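Local atomic coordinates of erythromycin dehydratase (PDB entry 3EL6), a protein that probably catalyses dehydration of a beta-hydroxyacyl chain during erythromycin biosynthesis, as the dehydratase domain of a modular polyketide synthase. Residues Glu213-Ala217 / Val228-Val233. Numbering follows the deposited sequence.
Sequences EVSIA and VLLDAV
Val214 pushes its CG1 methyl into a shallow hollow on the segment 228-233 of helix 227-235. Ala232 CB, Leu229 CD1 and the backbone at Val233 N line this hollow. Val214 CG1 lies 3.5 Å from Ala232 CB, tighter than usual for two carbons. Val214 CG1 is also 3.7 Å from Leu229 CD1. CG1 reaches the hollow because it is anti to the backbone N (chi1 176°).

Leu229 returns the fit. Its CD1 drops between the bumps of Val214 and Ile216, where Ser215 points its CB away from the helix. There Leu229 CD1 rests 3.7 Å from Ser215 CA. Just past the strand end, Ile216 meets the start of the segment 228-233 with two branches. Ile216 CD1 touches Leu229 CB and Ile216 CG2 touches Val228 CG1, each at 4.1 Å. The contact is apolar and mostly buried.

Strand 213-215 and the helical segment 228-233 run nearly antiparallel, at 158°, with their axes 8.2 Å apart. Such packing of a helix against a curved sheet belongs to the hotdog fold, which this dehydratase contains twice. Asp231 OD2 is hydrogen-bonded to Gln235 NE2 on the same helix, in the Asp-x-x-x-Gln pattern of the family. Strand 266-273 borders the contact through Val267 and Val269. On the far side, Leu230 packs on Ser80 and Val83 of helix 79-93.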
# COMPACT_ATOMS: atom_id res chain seq x y z
N GLU A 213 -4.45 39.35 6.59
CA GLU A 213 -3.64 38.74 7.62
C GLU A 213 -4.51 37.60 8.13
O GLU A 213 -5.68 37.83 8.45
CB GLU A 213 -3.40 39.75 8.75
CG GLU A 213 -2.33 40.81 8.34
CD GLU A 213 -2.15 41.90 9.37
OE1 GLU A 213 -2.86 41.89 10.44
OE2 GLU A 213 -1.31 42.79 9.09
N VAL A 214 -3.94 36.40 8.24
CA VAL A 214 -4.72 35.22 8.57
C VAL A 214 -3.90 34.48 9.63
O VAL A 214 -2.72 34.29 9.45
CB VAL A 214 -4.92 34.36 7.34
CG1 VAL A 214 -5.64 33.13 7.76
CG2 VAL A 214 -5.74 35.11 6.26
N SER A 215 -4.50 34.05 10.74
CA SER A 215 -3.72 33.38 11.79
C SER A 215 -4.68 32.57 12.68
O SER A 215 -5.87 32.87 12.74
CB SER A 215 -2.91 34.33 12.69
OG SER A 215 -3.81 35.26 13.35
N ILE A 216 -4.14 31.51 13.27
CA ILE A 216 -4.85 30.67 14.18
C ILE A 216 -3.95 30.50 15.39
O ILE A 216 -2.79 30.87 15.39
CB ILE A 216 -5.16 29.27 13.55
CG1 ILE A 216 -3.86 28.57 13.15
CG2 ILE A 216 -6.12 29.44 12.36
CD1 ILE A 216 -4.10 27.07 12.83
N ALA A 217 -4.48 29.94 16.47
CA ALA A 217 -3.59 29.62 17.56
C ALA A 217 -2.80 28.31 17.32
O ALA A 217 -3.38 27.29 16.98
CB ALA A 217 -4.39 29.53 18.86
N VAL A 228 -6.84 24.31 9.12
CA VAL A 228 -7.70 25.43 9.45
C VAL A 228 -7.10 26.73 8.87
O VAL A 228 -7.82 27.53 8.25
CB VAL A 228 -8.00 25.52 10.94
CG1 VAL A 228 -8.96 26.71 11.26
CG2 VAL A 228 -8.71 24.19 11.34
N LEU A 229 -5.81 26.92 9.07
CA LEU A 229 -5.12 28.09 8.50
C LEU A 229 -5.30 28.10 6.99
O LEU A 229 -5.62 29.13 6.39
CB LEU A 229 -3.67 28.10 8.93
CG LEU A 229 -2.88 29.37 8.52
CD1 LEU A 229 -3.42 30.58 9.34
CD2 LEU A 229 -1.35 29.26 8.78
N LEU A 230 -5.15 26.94 6.34
CA LEU A 230 -5.27 26.90 4.85
C LEU A 230 -6.67 27.17 4.39
O LEU A 230 -6.91 27.82 3.34
CB LEU A 230 -4.86 25.50 4.39
CG LEU A 230 -4.82 25.32 2.86
CD1 LEU A 230 -3.76 26.27 2.38
CD2 LEU A 230 -4.34 23.88 2.69
N ASP A 231 -7.69 26.69 5.13
CA ASP A 231 -9.06 27.06 4.75
C ASP A 231 -9.28 28.58 4.86
O ASP A 231 -9.98 29.16 4.05
CB ASP A 231 -10.11 26.39 5.64
CG ASP A 231 -11.50 26.75 5.25
OD1 ASP A 231 -12.02 26.11 4.31
OD2 ASP A 231 -12.10 27.71 5.83
N ALA A 232 -8.71 29.18 5.90
CA ALA A 232 -8.85 30.65 6.08
C ALA A 232 -8.07 31.43 4.97
O ALA A 232 -8.49 32.48 4.48
CB ALA A 232 -8.40 31.03 7.46
N VAL A 233 -6.96 30.89 4.50
CA VAL A 233 -6.33 31.44 3.28
C VAL A 233 -7.26 31.41 2.08
O VAL A 233 -7.40 32.41 1.38
CB VAL A 233 -5.04 30.67 2.93
CG1 VAL A 233 -4.55 31.03 1.56
CG2 VAL A 233 -3.99 30.94 3.99